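Local coordinates for conserved hypothetical protein (Shewanella loihica, PDB 2GPI) that is of unknown function but, as a member of the DUF1488 family, may be connected with transcriptional regulation of the shikimate pathway, at residues A[4-9]-A[25-30]; A[8-13]-A[57-62]; A[20-25]-A[33-38]; A[68-73]-A[83-88]. All coordinates share one frame; numbering follows the deposited sequence.

Interaction 1: residues A[4-9]-A[25-30]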
loop_
_atom_site.group_PDB
_atom_site.type_symbol
_atom_site.label_atom_id
_atom_site.label_comp_id
_atom_site.label_asym_id
_atom_site.label_seq_id
_atom_site.Cartn_x
_atom_site.Cartn_y
_atom_site.Cartn_z
ATOM N N GLN A 4 -1.819 18.135 2.356
ATOM C CA GLN A 4 -1.693 17.423 3.652
ATOM C C GLN A 4 -0.279 16.833 3.832
ATOM O O GLN A 4 0.034 16.252 4.885
ATOM C CB GLN A 4 -2.719 16.283 3.783
ATOM C CG GLN A 4 -4.174 16.744 3.900
ATOM C CD GLN A 4 -4.490 17.515 5.183
ATOM O OE1 GLN A 4 -3.707 17.544 6.134
ATOM N NE2 GLN A 4 -5.651 18.149 5.200
ATOM N N SER A 5 0.563 16.953 2.797
ATOM C CA SER A 5 1.965 16.602 2.926
ATOM C C SER A 5 2.169 15.105 3.266
ATOM O O SER A 5 3.140 14.766 3.949
ATOM C CB SER A 5 2.652 17.494 3.996
ATOM O OG SER A 5 2.631 18.882 3.665
ATOM N N ILE A 6 1.279 14.230 2.775
ATOM C CA ILE A 6 1.437 12.769 2.907
ATOM C C ILE A 6 2.363 12.305 1.817
ATOM O O ILE A 6 2.043 12.376 0.651
ATOM C CB ILE A 6 0.098 11.969 2.843
ATOM C CG1 ILE A 6 -0.833 12.426 3.967
ATOM C CG2 ILE A 6 0.380 10.455 2.967
ATOM C CD1 ILE A 6 -2.337 12.176 3.732
ATOM N N ILE A 7 3.555 11.847 2.197
ATOM C CA ILE A 7 4.589 11.437 1.259
ATOM C C ILE A 7 4.735 9.916 1.262
ATOM O O ILE A 7 4.788 9.293 2.321
ATOM C CB ILE A 7 5.930 12.024 1.689
ATOM C CG1 ILE A 7 5.884 13.569 1.688
ATOM C CG2 ILE A 7 7.093 11.486 0.809
ATOM C CD1 ILE A 7 7.147 14.253 2.346
ATOM N N PHE A 8 4.816 9.326 0.083
ATOM C CA PHE A 8 5.098 7.915 -0.048
ATOM C C PHE A 8 6.586 7.719 -0.267
ATOM O O PHE A 8 7.167 8.188 -1.264
ATOM C CB PHE A 8 4.238 7.315 -1.146
ATOM C CG PHE A 8 2.807 7.311 -0.757
ATOM C CD1 PHE A 8 2.285 6.245 -0.052
ATOM C CD2 PHE A 8 2.028 8.408 -0.956
ATOM C CE1 PHE A 8 0.988 6.280 0.434
ATOM C CE2 PHE A 8 0.718 8.415 -0.521
ATOM C CZ PHE A 8 0.212 7.330 0.183
ATOM N N THR A 9 7.215 7.092 0.712
ATOM C CA THR A 9 8.661 7.056 0.764
ATOM C C THR A 9 9.318 5.825 0.133
ATOM O O THR A 9 10.564 5.698 0.157
ATOM C CB THR A 9 9.108 7.240 2.226
ATOM O OG1 THR A 9 8.474 6.259 3.066
ATOM C CG2 THR A 9 8.798 8.652 2.742
ATOM N N ALA A 25 4.276 5.419 4.036
ATOM C CA ALA A 25 3.912 6.818 3.881
ATOM C C ALA A 25 4.474 7.531 5.085
ATOM O O ALA A 25 4.849 6.920 6.073
ATOM C CB ALA A 25 2.407 6.999 3.840
ATOM N N GLN A 26 4.568 8.845 5.003
ATOM C CA GLN A 26 5.068 9.616 6.107
ATOM C C GLN A 26 4.361 10.946 6.098
ATOM O O GLN A 26 4.151 11.545 5.039
ATOM C CB GLN A 26 6.560 9.799 5.881
ATOM C CG GLN A 26 7.293 10.314 6.998
ATOM C CD GLN A 26 8.777 10.224 6.698
ATOM O OE1 GLN A 26 9.323 9.129 6.492
ATOM N NE2 GLN A 26 9.429 11.375 6.652
ATOM N N GLN A 27 4.044 11.456 7.282
ATOM C CA GLN A 27 3.478 12.784 7.339
ATOM C C GLN A 27 4.148 13.529 8.501
ATOM O O GLN A 27 4.167 13.044 9.638
ATOM C CB GLN A 27 1.943 12.691 7.415
ATOM C CG GLN A 27 1.204 13.963 6.860
ATOM C CD GLN A 27 0.899 14.994 7.943
ATOM O OE1 GLN A 27 1.099 14.738 9.122
ATOM N NE2 GLN A 27 0.370 16.139 7.536
ATOM N N GLN A 28 4.760 14.671 8.193
ATOM C CA GLN A 28 5.396 15.505 9.212
ATOM C C GLN A 28 6.227 14.632 10.152
ATOM O O GLN A 28 6.061 14.691 11.384
ATOM C CB GLN A 28 4.337 16.327 9.949
ATOM C CG GLN A 28 3.715 17.419 9.063
ATOM C CD GLN A 28 2.538 18.144 9.724
ATOM O OE1 GLN A 28 1.648 17.516 10.308
ATOM N NE2 GLN A 28 2.530 19.467 9.624
ATOM N N GLY A 29 7.065 13.780 9.559
ATOM C CA GLY A 29 7.994 12.967 10.326
ATOM C C GLY A 29 7.505 11.638 10.890
ATOM O O GLY A 29 8.295 10.858 11.416
HETATM N N MSE A 30 6.215 11.386 10.796
HETATM C CA MSE A 30 5.662 10.151 11.312
HETATM C C MSE A 30 5.345 9.185 10.213
HETATM O O MSE A 30 4.602 9.516 9.269
HETATM C CB MSE A 30 4.399 10.400 12.075
HETATM C CG MSE A 30 3.796 9.121 12.577
HETATM SE SE MSE A 30 2.359 9.600 13.739
HETATM C CE MSE A 30 3.561 10.730 14.886
HETATM O O HOH W 1 5.222 15.323 5.546
HETATM O O HOH W 2 9.033 6.552 5.639
#
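I7 and Q26 form the hydrogen-bonded pair of an antiparallel β-sheet edge, in which strand 6-8 lies along the end of strand 20-27. The bond from I7 N to Q26 O is 2.9 Å long and nearly straight at 177°, while the return bond from Q26 N to I7 O is shorter, 2.7 Å, but more bent. Packing is tight on the face carrying I6, F8 and A25, which helix 63-75 covers: the methyl CB of A25 approaches F8 CE1 to 3.8 Å in an off-centre CH-π contact, and I6 CG2 reaches the same methyl. Toward the chain terminus the contact turns polar. With CG of Q27 trans to its backbone N (chi1 -155°) and the chain bent at CG, the amide swings across to Q4, and NE2 donates to Q4 O at 2.7 Å, with that oxygen lying in the amide plane. One water also joins S5 O to Q28 N, beside the type I' turn from Q27 to M30. The looser opposite face, where I7 and Q26 project, is again bridged by solvent. There T9 OG1, also bonded to T24 OG1, shares a water with Q26 OE1, which takes a 2.7 Å bond from it.

Interaction 2: residues A[8-13]-A[57-62]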
loop_
_atom_site.group_PDB
_atom_site.type_symbol
_atom_site.label_atom_id
_atom_site.label_comp_id
_atom_site.label_asym_id
_atom_site.label_seq_id
_atom_site.Cartn_x
_atom_site.Cartn_y
_atom_site.Cartn_z
ATOM N N PHE A 8 4.816 9.326 0.083
ATOM C CA PHE A 8 5.098 7.915 -0.048
ATOM C C PHE A 8 6.586 7.719 -0.267
ATOM O O PHE A 8 7.167 8.188 -1.264
ATOM C CB PHE A 8 4.238 7.315 -1.146
ATOM C CG PHE A 8 2.807 7.311 -0.757
ATOM C CD1 PHE A 8 2.285 6.245 -0.052
ATOM C CD2 PHE A 8 2.028 8.408 -0.956
ATOM C CE1 PHE A 8 0.988 6.280 0.434
ATOM C CE2 PHE A 8 0.718 8.415 -0.521
ATOM C CZ PHE A 8 0.212 7.330 0.183
ATOM N N THR A 9 7.215 7.092 0.712
ATOM C CA THR A 9 8.661 7.056 0.764
ATOM C C THR A 9 9.318 5.825 0.133
ATOM O O THR A 9 10.564 5.698 0.157
ATOM C CB THR A 9 9.108 7.240 2.226
ATOM O OG1 THR A 9 8.474 6.259 3.066
ATOM C CG2 THR A 9 8.798 8.652 2.742
ATOM N N GLU A 10 8.503 4.939 -0.455
ATOM C CA GLU A 10 9.002 3.887 -1.343
ATOM C C GLU A 10 9.949 2.878 -0.687
ATOM O O GLU A 10 10.871 2.371 -1.331
ATOM C CB GLU A 10 9.639 4.496 -2.604
ATOM C CG GLU A 10 8.671 5.402 -3.397
ATOM C CD GLU A 10 7.304 4.765 -3.654
ATOM O OE1 GLU A 10 7.222 3.726 -4.354
ATOM O OE2 GLU A 10 6.277 5.335 -3.170
ATOM N N GLN A 11 9.707 2.609 0.597
ATOM C CA GLN A 11 10.313 1.468 1.263
ATOM C C GLN A 11 9.334 0.324 1.013
ATOM O O GLN A 11 8.272 0.253 1.616
ATOM C CB GLN A 11 10.567 1.799 2.749
ATOM C CG GLN A 11 11.513 2.977 2.945
ATOM C CD GLN A 11 11.753 3.332 4.401
ATOM O OE1 GLN A 11 11.396 2.581 5.302
ATOM N NE2 GLN A 11 12.378 4.486 4.633
ATOM N N LEU A 12 9.648 -0.481 -0.002
ATOM C CA LEU A 12 8.747 -1.527 -0.512
ATOM C C LEU A 12 9.350 -2.859 -0.154
ATOM O O LEU A 12 10.490 -3.147 -0.535
ATOM C CB LEU A 12 8.544 -1.398 -2.021
ATOM C CG LEU A 12 8.166 0.020 -2.497
ATOM C CD1 LEU A 12 8.251 0.133 -4.032
ATOM C CD2 LEU A 12 6.846 0.498 -1.950
ATOM N N THR A 13 8.601 -3.636 0.624
ATOM C CA THR A 13 9.040 -4.983 1.093
ATOM C C THR A 13 7.850 -5.962 1.070
ATOM O O THR A 13 6.695 -5.575 1.032
ATOM C CB THR A 13 9.658 -4.872 2.497
ATOM O OG1 THR A 13 8.678 -4.379 3.429
ATOM C CG2 THR A 13 10.860 -3.943 2.470
ATOM N N SER A 57 7.141 -6.073 -8.697
ATOM C CA SER A 57 6.902 -5.563 -10.050
ATOM C C SER A 57 5.434 -5.171 -10.260
ATOM O O SER A 57 5.130 -4.138 -10.871
ATOM C CB SER A 57 7.361 -6.568 -11.108
ATOM O OG SER A 57 7.110 -6.071 -12.415
ATOM N N LEU A 58 4.525 -5.962 -9.722
ATOM C CA LEU A 58 3.093 -5.653 -9.815
ATOM C C LEU A 58 2.734 -4.402 -9.001
ATOM O O LEU A 58 1.968 -3.541 -9.483
ATOM C CB LEU A 58 2.239 -6.867 -9.439
ATOM C CG LEU A 58 2.301 -8.065 -10.425
ATOM C CD1 LEU A 58 1.538 -9.246 -9.834
ATOM C CD2 LEU A 58 1.812 -7.677 -11.836
ATOM N N PHE A 59 3.267 -4.282 -7.788
ATOM C CA PHE A 59 3.113 -3.042 -7.033
ATOM C C PHE A 59 3.564 -1.828 -7.873
ATOM O O PHE A 59 2.842 -0.799 -7.998
ATOM C CB PHE A 59 3.843 -3.084 -5.684
ATOM C CG PHE A 59 3.733 -1.797 -4.933
ATOM C CD1 PHE A 59 4.603 -0.747 -5.205
ATOM C CD2 PHE A 59 2.684 -1.581 -4.013
ATOM C CE1 PHE A 59 4.484 0.497 -4.561
ATOM C CE2 PHE A 59 2.590 -0.310 -3.376
ATOM C CZ PHE A 59 3.473 0.684 -3.638
ATOM N N GLU A 60 4.767 -1.949 -8.443
ATOM C CA GLU A 60 5.303 -0.835 -9.258
ATOM C C GLU A 60 4.405 -0.514 -10.446
ATOM O O GLU A 60 4.170 0.687 -10.759
ATOM C CB GLU A 60 6.723 -1.168 -9.680
ATOM C CG GLU A 60 7.674 -1.097 -8.563
ATOM C CD GLU A 60 7.887 0.324 -8.018
ATOM O OE1 GLU A 60 7.412 1.323 -8.613
ATOM O OE2 GLU A 60 8.549 0.428 -6.997
ATOM N N GLN A 61 3.870 -1.544 -11.092
ATOM C CA GLN A 61 2.953 -1.358 -12.235
ATOM C C GLN A 61 1.729 -0.521 -11.858
ATOM O O GLN A 61 1.251 0.273 -12.655
ATOM C CB GLN A 61 2.535 -2.700 -12.814
ATOM C CG GLN A 61 1.623 -2.608 -14.001
ATOM C CD GLN A 61 1.438 -3.970 -14.661
ATOM O OE1 GLN A 61 2.226 -4.915 -14.409
ATOM N NE2 GLN A 61 0.407 -4.080 -15.516
ATOM N N PHE A 62 1.233 -0.696 -10.637
ATOM C CA PHE A 62 0.044 -0.044 -10.177
ATOM C C PHE A 62 0.354 0.948 -9.021
ATOM O O PHE A 62 -0.563 1.336 -8.261
ATOM C CB PHE A 62 -0.985 -1.084 -9.733
ATOM C CG PHE A 62 -1.480 -1.943 -10.867
ATOM C CD1 PHE A 62 -2.539 -1.519 -11.621
ATOM C CD2 PHE A 62 -0.917 -3.180 -11.135
ATOM C CE1 PHE A 62 -3.026 -2.262 -12.672
ATOM C CE2 PHE A 62 -1.375 -3.915 -12.225
ATOM C CZ PHE A 62 -2.447 -3.448 -12.971
HETATM O O HOH W 3 8.995 2.871 -6.145
#
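E10 OE1 is held by two partners: R63 NE in a salt bridge and a water that donates to it at 2.7 Å. The edge of the F59 ring also stands near it, with CE1 4.2 Å from E10 OE1. The setting is a loop-on-helix contact, in which the connection between strands 6-8 and 13-15 folds against helix 52-61. E10 curls back through a bent chi2 (-49°), which brings its carboxylate toward the helix. The apolar part of the contact is L12 against F59, a ring that also meets F23 of the sheet and I66 of helix 63-75. L12 is modelled in two conformers; in one of them the L12 and F59 side chains cross at about a right angle, CD2 meeting the ring obliquely at CE1. The acidic pair illustrates how like charges can be tolerated at a surface: E10 OE1 and E60 OE2 are 4.4 Å apart, and the water and the arginine would both offset the repulsion, although the second oxygen of E10 also lies close to the carboxylate of E67. A single water thus bridges the two carboxylates, its other hydrogen bond going to E60 OE2 at 2.6 Å.

Interaction 3: residues A[20-25]-A[33-38]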
loop_
_atom_site.group_PDB
_atom_site.type_symbol
_atom_site.label_atom_id
_atom_site.label_comp_id
_atom_site.label_asym_id
_atom_site.label_seq_id
_atom_site.Cartn_x
_atom_site.Cartn_y
_atom_site.Cartn_z
ATOM N N ALA A 20 1.681 -9.797 2.296
ATOM C CA ALA A 20 1.322 -8.479 1.784
ATOM C C ALA A 20 2.561 -7.742 1.329
ATOM O O ALA A 20 3.639 -7.965 1.879
ATOM C CB ALA A 20 0.624 -7.682 2.897
ATOM N N ILE A 21 2.419 -6.841 0.358
ATOM C CA ILE A 21 3.409 -5.816 0.131
ATOM C C ILE A 21 3.235 -4.739 1.209
ATOM O O ILE A 21 2.127 -4.219 1.438
ATOM C CB ILE A 21 3.315 -5.168 -1.262
ATOM C CG1 ILE A 21 3.801 -6.145 -2.381
ATOM C CG2 ILE A 21 4.144 -3.832 -1.327
ATOM C CD1 ILE A 21 5.294 -6.317 -2.413
ATOM N N HIS A 22 4.335 -4.444 1.851
ATOM C CA HIS A 22 4.419 -3.391 2.865
ATOM C C HIS A 22 5.062 -2.166 2.164
ATOM O O HIS A 22 6.188 -2.237 1.617
ATOM C CB HIS A 22 5.195 -3.931 4.073
ATOM C CG HIS A 22 5.577 -2.870 5.119
ATOM N ND1 HIS A 22 6.563 -3.065 6.056
ATOM C CD2 HIS A 22 5.046 -1.640 5.372
ATOM C CE1 HIS A 22 6.636 -2.001 6.842
ATOM N NE2 HIS A 22 5.732 -1.114 6.446
ATOM N N PHE A 23 4.360 -1.035 2.222
ATOM C CA PHE A 23 4.864 0.209 1.660
ATOM C C PHE A 23 4.673 1.316 2.704
ATOM O O PHE A 23 3.901 1.185 3.616
ATOM C CB PHE A 23 4.296 0.570 0.286
ATOM C CG PHE A 23 2.792 0.756 0.213
ATOM C CD1 PHE A 23 1.918 -0.315 0.290
ATOM C CD2 PHE A 23 2.258 2.014 0.056
ATOM C CE1 PHE A 23 0.544 -0.114 0.156
ATOM C CE2 PHE A 23 0.874 2.207 -0.062
ATOM C CZ PHE A 23 0.037 1.164 -0.003
ATOM N N THR A 24 5.414 2.384 2.562
ATOM C CA THR A 24 5.501 3.384 3.605
ATOM C C THR A 24 5.009 4.766 3.151
ATOM O O THR A 24 5.235 5.196 2.024
ATOM C CB THR A 24 6.956 3.522 4.085
ATOM O OG1 THR A 24 7.806 3.709 2.939
ATOM C CG2 THR A 24 7.394 2.281 4.845
ATOM N N ALA A 25 4.276 5.419 4.036
ATOM C CA ALA A 25 3.912 6.818 3.881
ATOM C C ALA A 25 4.474 7.531 5.085
ATOM O O ALA A 25 4.849 6.920 6.073
ATOM C CB ALA A 25 2.407 6.999 3.840
ATOM N N ASP A 33 2.669 2.862 8.188
ATOM C CA ASP A 33 2.825 1.607 7.497
ATOM C C ASP A 33 1.557 1.238 6.725
ATOM O O ASP A 33 0.432 1.131 7.261
ATOM C CB ASP A 33 3.342 0.515 8.422
ATOM C CG ASP A 33 4.753 0.849 8.931
ATOM O OD1 ASP A 33 5.677 1.017 8.105
ATOM O OD2 ASP A 33 4.896 1.059 10.148
ATOM N N CYS A 34 1.735 0.985 5.434
ATOM C CA CYS A 34 0.613 0.640 4.563
ATOM C C CYS A 34 0.846 -0.749 3.970
ATOM O O CYS A 34 1.994 -1.173 3.781
ATOM C CB CYS A 34 0.488 1.593 3.394
ATOM S SG CYS A 34 0.318 3.333 3.889
ATOM N N TYR A 35 -0.236 -1.427 3.681
ATOM C CA TYR A 35 -0.182 -2.820 3.236
ATOM C C TYR A 35 -1.205 -3.063 2.142
ATOM O O TYR A 35 -2.298 -2.561 2.188
ATOM C CB TYR A 35 -0.440 -3.754 4.390
ATOM C CG TYR A 35 0.566 -3.629 5.501
ATOM C CD1 TYR A 35 0.391 -2.741 6.548
ATOM C CD2 TYR A 35 1.736 -4.390 5.485
ATOM C CE1 TYR A 35 1.346 -2.593 7.504
ATOM C CE2 TYR A 35 2.687 -4.280 6.467
ATOM C CZ TYR A 35 2.501 -3.361 7.502
ATOM O OH TYR A 35 3.433 -3.232 8.487
ATOM N N ILE A 36 -0.813 -3.848 1.147
ATOM C CA ILE A 36 -1.754 -4.390 0.161
ATOM C C ILE A 36 -1.529 -5.914 0.103
ATOM O O ILE A 36 -0.419 -6.392 -0.210
ATOM C CB ILE A 36 -1.681 -3.678 -1.233
ATOM C CG1 ILE A 36 -2.714 -4.238 -2.202
ATOM C CG2 ILE A 36 -0.263 -3.723 -1.841
ATOM C CD1 ILE A 36 -2.890 -3.413 -3.495
ATOM N N GLY A 37 -2.573 -6.646 0.462
ATOM C CA GLY A 37 -2.454 -8.080 0.539
ATOM C C GLY A 37 -2.275 -8.761 -0.810
ATOM O O GLY A 37 -2.619 -8.224 -1.872
ATOM N N GLN A 38 -1.693 -9.952 -0.762
ATOM C CA GLN A 38 -1.420 -10.738 -1.973
ATOM C C GLN A 38 -2.655 -10.837 -2.853
ATOM O O GLN A 38 -2.580 -10.556 -4.088
ATOM C CB GLN A 38 -0.922 -12.108 -1.588
ATOM C CG GLN A 38 -0.522 -12.892 -2.805
ATOM C CD GLN A 38 0.114 -14.205 -2.456
ATOM O OE1 GLN A 38 0.535 -14.433 -1.308
ATOM N NE2 GLN A 38 0.197 -15.083 -3.442
#
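Three rings frame this contact, H22 stacked with Y35 on one face of the paired strands and F23 on the other. H22 carries the hydroxyl of Y35 over one face, the OH lying 3.7 Å above the H22 ring plane, and the two rings form an offset stack with centroids 4.6 Å apart and planes 21° from parallel. At the edge of the imidazole, and in its plane, sits OD1 of D33: H22 NE2 donates to D33 OD1 at 2.7 Å. The oxygen is met from above the carboxylate plane, and ring and carboxylate planes stand 72° apart. Stacking and hydrogen bond together fix both the tilt and the rotation of the imidazole. Across the sheet, CB of C34 is 3.4 Å above the F23 plane, over its centre, a CH-π contact, while SG lies obliquely at 4.6 Å from the F23 centroid. A chi1 of 60°, which sets CG between the backbone N and the carbonyl carbon, turns the F23 ring over C34 of strand 30-37. Its edge faces I36 N, and I36 CG2 lies beside I21 CB at 3.9 Å. I21 and I36, like F23 and C34, exchange two backbone hydrogen bonds, C34 N reaching F23 O at 2.8 Å. F59, I66 and A70 of the helices cover the F23 side, and H84 meets the Y35 ring. The whole is an antiparallel β-hairpin, strands 20-27 and 30-37, at the heart of a mixed, helix-covered sheet.

Interaction 4: residues A[68-73]-A[83-88]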
loop_
_atom_site.group_PDB
_atom_site.type_symbol
_atom_site.label_atom_id
_atom_site.label_comp_id
_atom_site.label_asym_id
_atom_site.label_seq_id
_atom_site.Cartn_x
_atom_site.Cartn_y
_atom_site.Cartn_z
ATOM N N GLU A 68 -2.571 6.238 -4.370
ATOM C CA GLU A 68 -3.714 7.146 -4.367
ATOM C C GLU A 68 -4.742 6.675 -3.358
ATOM O O GLU A 68 -5.291 7.462 -2.586
ATOM C CB GLU A 68 -4.349 7.257 -5.751
ATOM C CG GLU A 68 -5.491 8.173 -5.821
ATOM C CD GLU A 68 -5.947 8.421 -7.238
ATOM O OE1 GLU A 68 -5.747 7.562 -8.104
ATOM O OE2 GLU A 68 -6.538 9.485 -7.473
ATOM N N GLN A 69 -5.018 5.382 -3.405
ATOM C CA GLN A 69 -6.019 4.786 -2.498
ATOM C C GLN A 69 -5.530 4.860 -1.027
ATOM O O GLN A 69 -6.314 5.201 -0.146
ATOM C CB GLN A 69 -6.369 3.360 -2.914
ATOM C CG GLN A 69 -7.413 2.711 -2.027
ATOM C CD GLN A 69 -8.778 3.375 -1.981
ATOM O OE1 GLN A 69 -9.150 4.135 -2.872
ATOM N NE2 GLN A 69 -9.574 3.035 -0.950
ATOM N N ALA A 70 -4.240 4.586 -0.779
ATOM C CA ALA A 70 -3.711 4.688 0.578
ATOM C C ALA A 70 -3.839 6.110 1.084
ATOM O O ALA A 70 -4.155 6.332 2.271
ATOM C CB ALA A 70 -2.244 4.232 0.626
ATOM N N GLU A 71 -3.572 7.088 0.209
ATOM C CA GLU A 71 -3.677 8.495 0.587
ATOM C C GLU A 71 -5.098 8.872 1.000
ATOM O O GLU A 71 -5.302 9.549 2.025
ATOM C CB GLU A 71 -3.180 9.398 -0.543
ATOM C CG GLU A 71 -2.764 10.778 -0.044
ATOM C CD GLU A 71 -3.857 11.727 0.034
ATOM O OE1 GLU A 71 -4.917 11.489 -0.602
ATOM O OE2 GLU A 71 -3.656 12.776 0.738
ATOM N N LYS A 72 -6.066 8.371 0.264
ATOM C CA LYS A 72 -7.455 8.612 0.557
ATOM C C LYS A 72 -7.804 7.996 1.902
ATOM O O LYS A 72 -8.443 8.620 2.749
ATOM C CB LYS A 72 -8.317 8.006 -0.536
ATOM C CG LYS A 72 -9.741 8.266 -0.322
ATOM C CD LYS A 72 -10.595 7.513 -1.366
ATOM C CE LYS A 72 -11.140 6.193 -0.783
ATOM N N LEU A 73 -7.358 6.759 2.096
ATOM C CA LEU A 73 -7.653 6.073 3.367
ATOM C C LEU A 73 -7.077 6.842 4.567
ATOM O O LEU A 73 -7.712 6.982 5.631
ATOM C CB LEU A 73 -7.133 4.641 3.321
ATOM C CG LEU A 73 -7.859 3.673 2.381
ATOM C CD1 LEU A 73 -7.064 2.360 2.245
ATOM C CD2 LEU A 73 -9.318 3.437 2.838
ATOM N N GLY A 83 -2.900 0.713 13.883
ATOM C CA GLY A 83 -2.408 2.000 13.379
ATOM C C GLY A 83 -1.901 1.955 11.957
ATOM O O GLY A 83 -1.197 2.866 11.531
ATOM N N HIS A 84 -2.218 0.884 11.232
ATOM C CA HIS A 84 -1.810 0.710 9.860
ATOM C C HIS A 84 -2.904 1.020 8.845
ATOM O O HIS A 84 -4.079 1.122 9.190
ATOM C CB HIS A 84 -1.377 -0.710 9.632
ATOM C CG HIS A 84 -0.254 -1.158 10.496
ATOM N ND1 HIS A 84 -0.116 -2.475 10.877
ATOM C CD2 HIS A 84 0.766 -0.485 11.074
ATOM C CE1 HIS A 84 0.934 -2.583 11.671
ATOM N NE2 HIS A 84 1.499 -1.398 11.791
ATOM N N ILE A 85 -2.496 1.104 7.581
ATOM C CA ILE A 85 -3.409 1.345 6.490
ATOM C C ILE A 85 -3.426 0.084 5.606
ATOM O O ILE A 85 -2.397 -0.374 5.154
ATOM C CB ILE A 85 -3.006 2.566 5.643
ATOM C CG1 ILE A 85 -3.145 3.887 6.448
ATOM C CG2 ILE A 85 -3.773 2.610 4.290
ATOM C CD1 ILE A 85 -4.599 4.342 6.660
ATOM N N GLN A 86 -4.601 -0.501 5.450
ATOM C CA GLN A 86 -4.777 -1.693 4.599
ATOM C C GLN A 86 -5.559 -1.307 3.354
ATOM O O GLN A 86 -6.731 -0.920 3.444
ATOM C CB GLN A 86 -5.550 -2.784 5.342
ATOM C CG GLN A 86 -4.957 -3.232 6.671
ATOM C CD GLN A 86 -3.712 -4.098 6.540
ATOM O OE1 GLN A 86 -3.561 -4.866 5.595
ATOM N NE2 GLN A 86 -2.821 -3.982 7.512
ATOM N N VAL A 87 -4.930 -1.430 2.193
ATOM C CA VAL A 87 -5.578 -1.145 0.931
ATOM C C VAL A 87 -6.317 -2.411 0.509
ATOM O O VAL A 87 -5.713 -3.439 0.255
ATOM C CB VAL A 87 -4.564 -0.742 -0.128
ATOM C CG1 VAL A 87 -5.254 -0.698 -1.515
ATOM C CG2 VAL A 87 -3.899 0.588 0.234
ATOM N N GLU A 88 -7.646 -2.327 0.515
ATOM C CA GLU A 88 -8.501 -3.515 0.277
ATOM C C GLU A 88 -9.137 -3.514 -1.114
ATOM O O GLU A 88 -9.562 -4.565 -1.592
ATOM C CB GLU A 88 -9.524 -3.584 1.401
ATOM C CG GLU A 88 -8.785 -3.915 2.696
ATOM C CD GLU A 88 -9.637 -4.007 3.886
ATOM O OE1 GLU A 88 -10.466 -3.099 4.095
ATOM O OE2 GLU A 88 -9.439 -4.978 4.643
HETATM O O HOH W 4 -9.443 0.209 0.447
#
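A chi1 of -69° places CG of L73 trans to its carbonyl carbon, and the extended chi2 of 169° carries CD1 onto strand 85-87. On the strand, I85 keeps its CG2 branch trans to the backbone N, which sends that methyl to meet the leucine. L73 CD1 thus lies 3.9 Å from I85 CG2, and it also reaches over the backbone to within 3.5 Å of Q86 O. The next turn back along the helix supplies A70, whose small methyl lets the strand come close: A70 CB is 4.0 Å from V87 CG2. The two branches of V87 are shared out between neighbours, for CG1 turns instead to the aliphatic part of Q69, whose CG is 4.1 Å away. At the border of this apolar patch a water accepts long hydrogen bonds from Q69 NE2 and E88 N, the former 3.2 Å. Contacts of this kind, mainly apolar, with a water at the rim, exemplify helix-on-sheet packing. The axes of segment 68-73 and strand 85-87 come within 8.5 Å, their N-to-C directions 136° apart. A70 also touches F8 of strand 6-8 and F23 of strand 20-27, whereas strand 85-87 pairs in parallel with strand 30-37.

Starting at the N terminus, interaction 1 closes a loop by bringing the end of strand 20-27 back beside strand 6-8. Interaction 3 crosses it, since its segments alternate with those of interaction 1, and the two share A25. Interaction 2 opens from the chain around the end of strand 6-8 and closes far along on helix 52-61, so the hairpin of interaction 3 is nested inside its loop; T9 OG1, close to T24 OG1, ties the loop to the hairpin. Interaction 4 follows in series, closing the loop between helix 63-75 and strand 85-87. Interactions 1 and 3 thus join strands of the sheet, interaction 2 sets a loop on helix 52-61, and interaction 4 sets helix 63-75 on strand 85-87.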